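Local coordinates for endo-pectate lyase (PDB 3B8Y), which probably cleaves polygalacturonate and methylated pectins internally by calcium-dependent beta-elimination, leaving oligosaccharides with unsaturated non-reducing ends, at residues Gly171-His176 and Ala196-Gly201; Lys224-Asn229 and Gly248-Ser253; Ser258-Pro263 and Gly282-Tyr287; Val308-Lys313 and Thr322-Glu327. All coordinates share one frame; numbering follows the deposited sequence.

Overall arrangement
Along the chain the four contacts follow one another in series, each closing its own loop before the next begins. Interaction 1 (171-176 with 196-201) and interaction 2 (224-229 with 248-253) each close one coil of a right-handed parallel beta-helix by pairing segments whose nearest ends lie 20 and 19 residues apart. They touch where strand 195-199 lies beside strand 224-228. Interaction 3 brings the loop 258-263 against the end of strand 276-284, next to strand 249-253. Interaction 4 closes a short loop as an antiparallel hairpin, whose strand 309-312 pairs with strand 276-284. Interactions 2 and 4 meet the same galacturonate, that of chain C.

Interaction 1. Residues Gly171-His176 and Ala196-Gly201; sequences GADGIH and AATNNG. Unlike the reference sequence in segment 171-176: G171 (reference Arg).
I175 engages the neighbouring segment with both backbone polar atoms. Its N donates to A196 O at 2.9 Å in an almost straight bond (173° at the hydrogen), while I175 O accepts from T198 N at 2.8 Å. That carbonyl oxygen is also approached by a C-H group, A197 CA lying 3.0 Å from I175 O. One residue on, H176 and T198 run side by side and point the same way, with H176 CD2 3.6 Å from T198 CB.

Parallel bridges of this kind link successive coils of the right-handed parallel beta-helix found in polysaccharide lyase family 3. Here strand 175-179 lies against strand 195-199 of the next coil, with I175 and A197 on one face of the sheet, both touching I184, and H176 and T198 on the other.

With CG anti to its carbonyl carbon (chi1 -75°), the H176 ring extends to D173, and NE2 donates to D173 OD1 at 2.7 Å. The acceptor is in the imidazole plane, yet H176 NE2 approaches D173 OD1 from above the carboxylate plane, 55° out of it. Two waters tie this pair to T198. One donates to D173 O at 2.6 Å and lies 2.7 Å from T198 OG1, and the second links that hydroxyl to D173 OD1. A type II' turn, G171 to G174, delivers D173 to this position, and G174 CA closes to 3.4 Å from A196 O. Further out, D173 OD2 accepts weakly from D195 N beside the carboxylate of E194. D173, H176, E194 and D195 all bind zinc in crystals of this protein.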
# COMPACT_ATOMS: atom_id res chain seq x y z
N GLY A 171 -14.39 -5.97 -2.74
CA GLY A 171 -12.97 -6.22 -2.59
C GLY A 171 -12.49 -7.65 -2.80
O GLY A 171 -11.41 -7.86 -3.36
N ALA A 172 -13.29 -8.63 -2.36
CA ALA A 172 -12.94 -10.05 -2.47
C ALA A 172 -11.59 -10.30 -1.77
O ALA A 172 -11.35 -9.77 -0.69
CB ALA A 172 -12.89 -10.48 -3.93
N ASP A 173 -10.71 -11.10 -2.38
CA ASP A 173 -9.42 -11.35 -1.74
C ASP A 173 -8.27 -10.53 -2.35
O ASP A 173 -7.12 -10.97 -2.38
CB ASP A 173 -9.08 -12.84 -1.71
CG ASP A 173 -8.07 -13.18 -0.61
OD1 ASP A 173 -7.24 -14.09 -0.81
OD2 ASP A 173 -8.10 -12.52 0.45
N GLY A 174 -8.60 -9.32 -2.80
CA GLY A 174 -7.62 -8.41 -3.36
C GLY A 174 -6.76 -8.88 -4.52
O GLY A 174 -7.22 -9.57 -5.43
N ILE A 175 -5.50 -8.45 -4.48
CA ILE A 175 -4.53 -8.77 -5.52
C ILE A 175 -3.57 -9.88 -5.13
O ILE A 175 -2.92 -9.83 -4.08
CB ILE A 175 -3.75 -7.51 -5.94
CG1 ILE A 175 -4.75 -6.40 -6.31
CG2 ILE A 175 -2.85 -7.82 -7.15
CD1 ILE A 175 -4.10 -5.09 -6.75
N HIS A 176 -3.47 -10.88 -5.99
CA HIS A 176 -2.59 -12.01 -5.75
C HIS A 176 -1.39 -12.05 -6.67
O HIS A 176 -1.53 -11.95 -7.89
CB HIS A 176 -3.37 -13.32 -5.87
CG HIS A 176 -4.27 -13.61 -4.70
ND1 HIS A 176 -4.83 -14.85 -4.49
CD2 HIS A 176 -4.68 -12.83 -3.67
CE1 HIS A 176 -5.56 -14.82 -3.38
NE2 HIS A 176 -5.48 -13.61 -2.86
N ALA A 196 -5.56 -7.41 1.17
CA ALA A 196 -5.39 -6.38 0.15
C ALA A 196 -4.54 -6.92 -1.00
O ALA A 196 -4.87 -6.78 -2.17
CB ALA A 196 -4.76 -5.14 0.74
N ALA A 197 -3.46 -7.59 -0.64
CA ALA A 197 -2.54 -8.16 -1.60
C ALA A 197 -1.88 -9.34 -0.92
O ALA A 197 -1.58 -9.27 0.27
CB ALA A 197 -1.48 -7.13 -2.01
N THR A 198 -1.69 -10.41 -1.68
CA THR A 198 -1.09 -11.63 -1.18
C THR A 198 0.12 -12.00 -2.02
O THR A 198 0.08 -12.02 -3.26
CB THR A 198 -2.13 -12.79 -1.19
OG1 THR A 198 -3.22 -12.45 -0.32
CG2 THR A 198 -1.52 -14.09 -0.69
N ASN A 199 1.24 -12.23 -1.34
CA ASN A 199 2.47 -12.60 -2.00
C ASN A 199 2.57 -14.12 -1.99
O ASN A 199 2.84 -14.71 -0.94
CB ASN A 199 3.66 -11.99 -1.26
CG ASN A 199 4.99 -12.24 -1.96
OD1 ASN A 199 5.05 -12.81 -3.05
ND2 ASN A 199 6.07 -11.78 -1.34
N ASN A 200 2.24 -14.73 -3.12
CA ASN A 200 2.35 -16.18 -3.31
C ASN A 200 3.46 -16.36 -4.36
O ASN A 200 3.57 -17.40 -5.00
CB ASN A 200 1.05 -16.78 -3.90
CG ASN A 200 -0.13 -16.77 -2.93
OD1 ASN A 200 -1.25 -16.38 -3.30
ND2 ASN A 200 0.09 -17.24 -1.71
N GLY A 201 4.25 -15.30 -4.56
CA GLY A 201 5.31 -15.36 -5.55
C GLY A 201 6.72 -15.19 -5.03
O GLY A 201 7.04 -15.58 -3.91
O HOH W 1 -4.78 -10.59 -1.39
O HOH W 2 -4.90 -14.78 0.62

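Interaction 2. Residues Lys224-Asn229 and Gly248-Ser253; sequences KVLQHN and GKLWRS. With ADA (alpha-D-galactopyranuronic acid), chain C; ADA (alpha-D-galactopyranuronic acid), chain B; ADA (alpha-D-galactopyranuronic acid), chain D.
L226 O takes a hydrogen bond and a weaker C-H contact from the neighbouring strand: R252 N donates to it at 3.1 Å, nearly head-on, and W251 CA brings a C-H to 3.3 Å from L226 O. The same leucine donates in turn, L226 N reaching L250 O at 2.8 Å. Further bonds from V225 N to K249 O and from H228 N to R252 O complete a parallel ladder.

On the face that carries L226, W251 and H228, W251 NE1 donates to H228 ND1 at 3.2 Å. Each partner lies in the other's ring plane although the planes stand 84° apart, so the rings meet rim to rim without stacking. H228 NE2 is bonded to S233 OG, which fixes the imidazole from its other nitrogen. L226 CD1 and L250 CD2, on side chains running alongside each other, approach to 4.0 Å.

The face bearing K224, K249 and R252 is built for an acidic sugar. A bend at chi2 (55°) turns the R252 guanidinium so that NE holds O6A of the chain C galacturonate at 2.7 Å and NH1 holds O6B of that sugar at 2.7 Å. K249 NZ adds a bond to the ring oxygen O5 of the chain C sugar at 3.1 Å. K224 NZ reaches the chain B sugar weakly, and N229 ND2 donates to the carboxylate of chain D. R252 is itself positioned by N284 OD1 and by a cation-pi contact with F312.

These two strands of successive coils sit between strand 195-199, bonded to V225 and Q227, and strand 276-284, which packs against W251 and S253.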
# COMPACT_ATOMS: atom_id res chain seq x y z
N LYS A 224 -6.09 -7.85 7.26
CA LYS A 224 -4.72 -8.11 6.81
C LYS A 224 -4.50 -7.28 5.55
O LYS A 224 -5.31 -7.34 4.63
CB LYS A 224 -4.57 -9.58 6.44
CG LYS A 224 -3.28 -10.24 6.92
CD LYS A 224 -3.50 -10.86 8.28
CE LYS A 224 -4.69 -11.81 8.24
NZ LYS A 224 -5.04 -12.31 9.61
N VAL A 225 -3.45 -6.47 5.53
CA VAL A 225 -3.18 -5.68 4.34
C VAL A 225 -2.31 -6.50 3.40
O VAL A 225 -2.76 -6.90 2.34
CB VAL A 225 -2.52 -4.33 4.69
CG1 VAL A 225 -2.12 -3.59 3.41
CG2 VAL A 225 -3.49 -3.48 5.48
N LEU A 226 -1.07 -6.79 3.81
CA LEU A 226 -0.17 -7.59 2.99
C LEU A 226 0.04 -8.97 3.62
O LEU A 226 0.55 -9.09 4.73
CB LEU A 226 1.17 -6.88 2.77
CG LEU A 226 1.07 -5.48 2.18
CD1 LEU A 226 2.47 -4.91 2.03
CD2 LEU A 226 0.36 -5.49 0.85
N GLN A 227 -0.43 -10.00 2.92
CA GLN A 227 -0.33 -11.40 3.36
C GLN A 227 0.79 -12.05 2.57
O GLN A 227 0.80 -12.01 1.34
CB GLN A 227 -1.63 -12.15 3.08
CG GLN A 227 -2.37 -12.62 4.31
CD GLN A 227 -1.58 -13.60 5.14
OE1 GLN A 227 -1.09 -14.61 4.65
NE2 GLN A 227 -1.45 -13.30 6.42
N HIS A 228 1.74 -12.66 3.28
CA HIS A 228 2.89 -13.32 2.65
C HIS A 228 2.83 -14.82 2.93
O HIS A 228 3.03 -15.25 4.07
CB HIS A 228 4.16 -12.73 3.26
CG HIS A 228 5.37 -12.83 2.39
ND1 HIS A 228 6.30 -11.81 2.30
CD2 HIS A 228 5.86 -13.85 1.65
CE1 HIS A 228 7.30 -12.21 1.54
NE2 HIS A 228 7.06 -13.44 1.14
N ASN A 229 2.56 -15.61 1.89
CA ASN A 229 2.45 -17.06 2.04
C ASN A 229 3.58 -17.86 1.38
O ASN A 229 3.87 -18.98 1.80
CB ASN A 229 1.11 -17.56 1.50
CG ASN A 229 -0.07 -16.92 2.19
OD1 ASN A 229 -0.03 -16.61 3.38
ND2 ASN A 229 -1.14 -16.69 1.43
N GLY A 248 -5.48 -4.37 10.91
CA GLY A 248 -4.93 -5.39 11.79
C GLY A 248 -3.42 -5.27 11.72
O GLY A 248 -2.79 -4.65 12.59
N LYS A 249 -2.83 -5.84 10.67
CA LYS A 249 -1.39 -5.75 10.44
C LYS A 249 -1.12 -5.23 9.03
O LYS A 249 -1.93 -5.44 8.12
CB LYS A 249 -0.71 -7.11 10.63
CG LYS A 249 -0.76 -7.63 12.06
CD LYS A 249 -0.07 -8.98 12.19
CE LYS A 249 -0.28 -9.61 13.57
NZ LYS A 249 -1.71 -9.94 13.81
N LEU A 250 -0.01 -4.53 8.86
CA LEU A 250 0.34 -4.02 7.54
C LEU A 250 0.86 -5.22 6.76
O LEU A 250 0.52 -5.43 5.60
CB LEU A 250 1.40 -2.92 7.64
CG LEU A 250 1.88 -2.22 6.35
CD1 LEU A 250 2.58 -0.92 6.71
CD2 LEU A 250 2.82 -3.09 5.54
N TRP A 251 1.68 -6.02 7.44
CA TRP A 251 2.27 -7.22 6.86
C TRP A 251 2.37 -8.34 7.87
O TRP A 251 2.72 -8.14 9.04
CB TRP A 251 3.67 -6.91 6.32
CG TRP A 251 4.40 -8.08 5.75
CD1 TRP A 251 4.35 -8.54 4.46
CD2 TRP A 251 5.39 -8.89 6.42
NE1 TRP A 251 5.24 -9.56 4.28
CE2 TRP A 251 5.89 -9.80 5.47
CE3 TRP A 251 5.89 -8.92 7.73
CZ2 TRP A 251 6.88 -10.74 5.78
CZ3 TRP A 251 6.88 -9.86 8.04
CH2 TRP A 251 7.36 -10.76 7.06
N ARG A 252 2.06 -9.54 7.39
CA ARG A 252 2.11 -10.72 8.21
C ARG A 252 2.63 -11.94 7.45
O ARG A 252 2.07 -12.33 6.41
CB ARG A 252 0.73 -11.04 8.77
CG ARG A 252 0.69 -12.28 9.62
CD ARG A 252 1.71 -12.21 10.75
NE ARG A 252 1.33 -13.12 11.82
CZ ARG A 252 2.05 -14.15 12.25
NH1 ARG A 252 1.58 -14.92 13.23
NH2 ARG A 252 3.25 -14.38 11.71
N SER A 253 3.73 -12.51 7.93
CA SER A 253 4.26 -13.73 7.35
C SER A 253 3.30 -14.77 7.92
O SER A 253 3.22 -14.93 9.14
CB SER A 253 5.66 -14.03 7.87
OG SER A 253 6.03 -15.35 7.53
C1 ADA C . -4.79 -12.21 13.92
C2 ADA C . -5.66 -13.36 13.42
C3 ADA C . -5.21 -14.65 14.09
C4 ADA C . -3.73 -14.89 13.75
C5 ADA C . -2.95 -13.68 14.27
C6 ADA C . -1.51 -13.90 13.92
O1 ADA C . -4.94 -12.04 15.33
O2 ADA C . -7.02 -13.11 13.73
O3 ADA C . -6.02 -15.74 13.62
O4 ADA C . -3.51 -14.98 12.32
O5 ADA C . -3.40 -12.48 13.62
O6B ADA C . -0.84 -14.96 14.42
O6A ADA C . -0.95 -13.13 13.19
C1 ADA B . -3.52 -16.23 11.67
C2 ADA B . -2.49 -16.26 10.53
C3 ADA B . -2.85 -15.20 9.52
C4 ADA B . -4.25 -15.49 9.00
C5 ADA B . -5.21 -15.45 10.23
C6 ADA B . -6.63 -15.70 9.76
O2 ADA B . -1.19 -16.00 11.03
O3 ADA B . -1.91 -15.24 8.45
O4 ADA B . -4.25 -16.80 8.39
O5 ADA B . -4.84 -16.47 11.17
O6B ADA B . -7.20 -14.87 8.88
O6A ADA B . -7.26 -16.64 10.19
C1 ADA D . -5.30 -17.20 7.54
C2 ADA D . -5.19 -18.70 7.20
C3 ADA D . -3.90 -18.90 6.43
C4 ADA D . -3.96 -18.06 5.16
C5 ADA D . -4.15 -16.60 5.54
C6 ADA D . -4.26 -15.76 4.29
O2 ADA D . -5.15 -19.46 8.40
O3 ADA D . -3.75 -20.28 6.10
O4 ADA D . -5.02 -18.48 4.28
O5 ADA D . -5.34 -16.41 6.34
O6B ADA D . -3.28 -15.78 3.37
O6A ADA D . -5.24 -15.07 4.11

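Interaction 3. Residues Ser258-Pro263 and Gly282-Tyr287; sequences SNNGGP and GVNRNY. With ADA (alpha-D-galactopyranuronic acid), chain E.
The phenol ring of Y287 is sandwiched. G261 CA sits over the centre of one face, 3.7 Å from the Y287 ring centroid and only 12° off the normal, a CH-pi contact. Over the opposite face, toward the rim, lies N286 ND2. The side-chain amide of N260 comes up to the ring edge with its plane almost perpendicular to the ring (89°). Chi1 of -71° sets Y287 CG anti to its carbonyl carbon and turns the ring onto the glycine backbone.

Direct hydrogen bonds across the contact are lacking. Instead Y287 O receives two C-H groups, G262 CA and P263 CA each 3.5 Å from it, on either side of the cis peptide before P263. A water bridges the gap by donating to G261 O at 2.8 Å and accepting from N284 ND2 at 3.0 Å; N284 ND2 also bonds C254 O. At the start of segment 258-263, S258 OG donates to O6B of the chain E galacturonate at 2.7 Å and S258 N to O6A.

The contact thus joins the loop between strands 249-253 and 264-268 to the turn that follows strand 276-284, a strand itself flanked by 249-253 and 309-312.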
# COMPACT_ATOMS: atom_id res chain seq x y z
N SER A 258 -0.98 -23.93 5.57
CA SER A 258 -0.80 -25.35 5.27
C SER A 258 0.54 -25.39 4.55
O SER A 258 0.77 -24.64 3.61
CB SER A 258 -1.91 -25.86 4.35
OG SER A 258 -3.16 -25.86 5.03
N ASN A 259 1.43 -26.26 5.02
CA ASN A 259 2.78 -26.35 4.46
C ASN A 259 3.44 -25.00 4.77
O ASN A 259 3.89 -24.29 3.86
CB ASN A 259 2.74 -26.61 2.95
CG ASN A 259 4.13 -26.71 2.34
OD1 ASN A 259 4.39 -26.18 1.25
ND2 ASN A 259 5.05 -27.37 3.05
N ASN A 260 3.41 -24.61 6.04
CA ASN A 260 4.00 -23.35 6.47
C ASN A 260 5.50 -23.53 6.64
O ASN A 260 5.99 -24.65 6.84
CB ASN A 260 3.36 -22.87 7.79
CG ASN A 260 3.54 -21.37 8.02
OD1 ASN A 260 3.46 -20.88 9.15
ND2 ASN A 260 3.75 -20.63 6.93
N GLY A 261 6.23 -22.43 6.51
CA GLY A 261 7.66 -22.46 6.64
C GLY A 261 8.20 -21.10 6.28
O GLY A 261 7.44 -20.12 6.22
N GLY A 262 9.50 -21.02 6.05
CA GLY A 262 10.12 -19.76 5.69
C GLY A 262 11.36 -19.98 4.84
O GLY A 262 11.59 -21.08 4.36
N PRO A 263 12.22 -18.96 4.69
CA PRO A 263 12.03 -17.64 5.30
C PRO A 263 11.20 -16.68 4.45
O PRO A 263 11.03 -16.89 3.25
CB PRO A 263 13.46 -17.15 5.44
CG PRO A 263 14.10 -17.67 4.19
CD PRO A 263 13.56 -19.08 4.10
N GLY A 282 4.52 -8.95 11.36
CA GLY A 282 4.48 -10.18 12.12
C GLY A 282 5.40 -11.18 11.46
O GLY A 282 5.13 -11.62 10.33
N VAL A 283 6.52 -11.49 12.11
CA VAL A 283 7.48 -12.45 11.59
C VAL A 283 7.49 -13.73 12.40
O VAL A 283 7.25 -13.72 13.61
CB VAL A 283 8.96 -11.89 11.61
CG1 VAL A 283 9.14 -10.78 10.60
CG2 VAL A 283 9.34 -11.40 13.00
N ASN A 284 7.72 -14.85 11.72
CA ASN A 284 7.84 -16.14 12.39
C ASN A 284 9.34 -16.28 12.57
O ASN A 284 10.07 -16.45 11.60
CB ASN A 284 7.33 -17.26 11.49
CG ASN A 284 5.86 -17.13 11.19
OD1 ASN A 284 5.08 -16.76 12.07
ND2 ASN A 284 5.48 -17.39 9.95
N ARG A 285 9.83 -16.15 13.80
CA ARG A 285 11.27 -16.25 13.98
C ARG A 285 11.82 -17.66 13.84
O ARG A 285 12.91 -17.84 13.30
CB ARG A 285 11.74 -15.57 15.27
CG ARG A 285 11.44 -16.29 16.55
CD ARG A 285 12.39 -15.76 17.63
NE ARG A 285 12.14 -16.36 18.93
CZ ARG A 285 11.62 -15.72 19.97
NH1 ARG A 285 11.42 -16.37 21.11
NH2 ARG A 285 11.29 -14.43 19.88
N ASN A 286 11.04 -18.65 14.27
CA ASN A 286 11.45 -20.04 14.18
C ASN A 286 11.64 -20.47 12.72
O ASN A 286 12.33 -21.44 12.45
CB ASN A 286 10.43 -20.96 14.87
CG ASN A 286 9.02 -20.81 14.30
OD1 ASN A 286 8.51 -19.70 14.16
ND2 ASN A 286 8.39 -21.94 13.98
N TYR A 287 11.03 -19.72 11.81
CA TYR A 287 11.13 -20.02 10.38
C TYR A 287 12.17 -19.17 9.63
O TYR A 287 12.30 -19.31 8.41
CB TYR A 287 9.76 -19.87 9.69
CG TYR A 287 8.75 -20.94 10.04
CD1 TYR A 287 7.38 -20.70 9.88
CD2 TYR A 287 9.14 -22.21 10.48
CE1 TYR A 287 6.44 -21.67 10.15
CE2 TYR A 287 8.19 -23.20 10.76
CZ TYR A 287 6.84 -22.92 10.59
OH TYR A 287 5.87 -23.86 10.84
C1 ADA E . -4.63 -18.97 3.02
C2 ADA E . -5.80 -19.13 2.05
C3 ADA E . -6.72 -20.23 2.55
C4 ADA E . -5.91 -21.52 2.66
C5 ADA E . -4.76 -21.26 3.65
C6 ADA E . -3.94 -22.52 3.82
O2 ADA E . -6.51 -17.89 1.94
O3 ADA E . -7.81 -20.42 1.63
O4 ADA E . -5.36 -21.85 1.38
O5 ADA E . -3.89 -20.20 3.18
O6B ADA E . -4.53 -23.64 4.24
O6A ADA E . -2.77 -22.50 3.57
O HOH W 3 7.54 -17.88 7.89

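Interaction 4. Residues Val308-Lys313 and Thr322-Glu327; sequences VCEEFK and TEKYGE. With ADA (alpha-D-galactopyranuronic acid), chain C.
Backbone bonds set the frame between E311 and its partners: E311 N donates to G326 O at 3.0 Å, and E311 O accepts from Y325 N at 2.7 Å. K313 N continues the pairing to E323 O at 3.0 Å, the two strand axes running 161° apart. At the other end a side chain takes over, V308 N donating to E327 OE2 at 2.7 Å from well above the carboxylate plane (60°). A water bound to C309 N donates to the same oxygen.

Aromatic contacts occupy both sides. K324 leaves its backbone with CG anti to N (chi1 -179°) and runs alongside F312, placing K324 CG over one face of the F312 ring, 4.2 Å from its centroid. On the other side Y325 lies across the backbone of the neighbouring strand, by E311 O and F312 O, and reaches K313, its OH 3.4 Å from K313 CB; its ring makes a cation-pi contact with R285.

Charge pairs are looser. E310 OE2 and K324 NZ stand 4.0 Å apart, a long salt bridge, and K313 NZ with E323 OE2 makes another long one. E311 instead turns to R285 and T331. Sugar binding is a single bond here, T322 OG1 donating to O6B of the chain C galacturonate at 3.0 Å.

Strand 309-312 carries the beta-helix pairing on from strand 276-284, and C309 is joined to C334 by a disulfide. The antiparallel partner makes this a beta hairpin interrupted by a classic beta bulge, in which Y325 and G326 together face E311.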
# COMPACT_ATOMS: atom_id res chain seq x y z
N VAL A 308 5.40 -2.22 16.50
CA VAL A 308 5.83 -2.25 15.12
C VAL A 308 6.12 -3.66 14.63
O VAL A 308 5.31 -4.25 13.92
CB VAL A 308 7.04 -1.30 14.89
CG1 VAL A 308 7.49 -1.34 13.44
CG2 VAL A 308 6.66 0.12 15.27
N CYS A 309 7.27 -4.20 15.01
CA CYS A 309 7.68 -5.53 14.60
C CYS A 309 7.50 -6.54 15.72
O CYS A 309 8.09 -6.39 16.79
CB CYS A 309 9.14 -5.52 14.16
SG CYS A 309 9.67 -7.05 13.33
N GLU A 310 6.68 -7.56 15.49
CA GLU A 310 6.46 -8.57 16.50
C GLU A 310 6.88 -9.95 16.02
O GLU A 310 6.64 -10.32 14.87
CB GLU A 310 5.00 -8.60 16.93
CG GLU A 310 4.52 -7.34 17.56
CD GLU A 310 3.05 -7.40 17.92
OE1 GLU A 310 2.24 -7.77 17.04
OE2 GLU A 310 2.71 -7.10 19.08
N GLU A 311 7.49 -10.71 16.93
CA GLU A 311 7.95 -12.05 16.62
C GLU A 311 6.95 -13.10 17.12
O GLU A 311 6.46 -13.03 18.24
CB GLU A 311 9.34 -12.29 17.23
CG GLU A 311 10.37 -11.23 16.86
CD GLU A 311 11.80 -11.62 17.23
OE1 GLU A 311 12.73 -11.01 16.67
OE2 GLU A 311 12.01 -12.52 18.07
N PHE A 312 6.65 -14.06 16.25
CA PHE A 312 5.72 -15.14 16.57
C PHE A 312 6.38 -16.48 16.36
O PHE A 312 7.51 -16.58 15.85
CB PHE A 312 4.53 -15.13 15.60
CG PHE A 312 3.61 -13.96 15.76
CD1 PHE A 312 2.39 -14.11 16.42
CD2 PHE A 312 3.95 -12.72 15.25
CE1 PHE A 312 1.53 -13.04 16.57
CE2 PHE A 312 3.08 -11.63 15.40
CZ PHE A 312 1.87 -11.80 16.06
N LYS A 313 5.64 -17.53 16.71
CA LYS A 313 6.09 -18.89 16.47
C LYS A 313 5.17 -19.34 15.34
O LYS A 313 3.95 -19.27 15.47
CB LYS A 313 5.85 -19.79 17.69
CG LYS A 313 6.31 -21.24 17.46
CD LYS A 313 5.73 -22.20 18.50
CE LYS A 313 4.19 -22.24 18.43
NZ LYS A 313 3.57 -22.93 19.61
N THR A 322 -0.40 -20.47 16.65
CA THR A 322 0.67 -19.47 16.63
C THR A 322 0.66 -18.63 17.89
O THR A 322 -0.38 -18.07 18.27
CB THR A 322 0.54 -18.52 15.42
OG1 THR A 322 -0.63 -17.70 15.56
CG2 THR A 322 0.41 -19.33 14.16
N GLU A 323 1.80 -18.57 18.57
CA GLU A 323 1.90 -17.77 19.78
C GLU A 323 2.75 -16.54 19.50
O GLU A 323 3.67 -16.57 18.69
CB GLU A 323 2.46 -18.59 20.95
CG GLU A 323 3.99 -18.75 21.04
CD GLU A 323 4.44 -19.47 22.32
OE1 GLU A 323 4.04 -19.05 23.44
OE2 GLU A 323 5.19 -20.46 22.21
N LYS A 324 2.36 -15.43 20.12
CA LYS A 324 3.07 -14.17 19.97
C LYS A 324 4.14 -14.05 21.06
O LYS A 324 3.87 -14.32 22.23
CB LYS A 324 2.09 -12.99 20.06
CG LYS A 324 2.72 -11.61 19.90
CD LYS A 324 1.73 -10.48 20.19
CE LYS A 324 0.61 -10.44 19.15
NZ LYS A 324 -0.46 -9.48 19.53
N TYR A 325 5.35 -13.69 20.66
CA TYR A 325 6.46 -13.50 21.59
C TYR A 325 6.47 -12.05 22.08
O TYR A 325 6.74 -11.78 23.25
CB TYR A 325 7.80 -13.84 20.91
CG TYR A 325 7.97 -15.31 20.58
CD1 TYR A 325 8.37 -15.72 19.31
CD2 TYR A 325 7.76 -16.29 21.56
CE1 TYR A 325 8.56 -17.07 19.01
CE2 TYR A 325 7.95 -17.64 21.27
CZ TYR A 325 8.35 -18.02 19.99
OH TYR A 325 8.54 -19.36 19.71
N GLY A 326 6.18 -11.12 21.18
CA GLY A 326 6.15 -9.71 21.54
C GLY A 326 6.84 -8.78 20.57
O GLY A 326 7.39 -9.21 19.56
N GLU A 327 6.79 -7.49 20.86
CA GLU A 327 7.44 -6.51 20.02
C GLU A 327 8.93 -6.56 20.24
O GLU A 327 9.39 -6.76 21.37
CB GLU A 327 6.91 -5.11 20.31
CG GLU A 327 7.51 -4.06 19.40
CD GLU A 327 6.90 -2.70 19.57
OE1 GLU A 327 6.31 -2.43 20.64
OE2 GLU A 327 7.01 -1.89 18.64
C1 ADA C . -4.79 -12.21 13.92
C2 ADA C . -5.66 -13.36 13.42
C3 ADA C . -5.21 -14.65 14.09
C4 ADA C . -3.73 -14.89 13.75
C5 ADA C . -2.95 -13.68 14.27
C6 ADA C . -1.51 -13.90 13.92
O1 ADA C . -4.94 -12.04 15.33
O2 ADA C . -7.02 -13.11 13.73
O3 ADA C . -6.02 -15.74 13.62
O4 ADA C . -3.51 -14.98 12.32
O5 ADA C . -3.40 -12.48 13.62
O6B ADA C . -0.84 -14.96 14.42
O6A ADA C . -0.95 -13.13 13.19
O HOH W 4 9.35 -2.93 16.57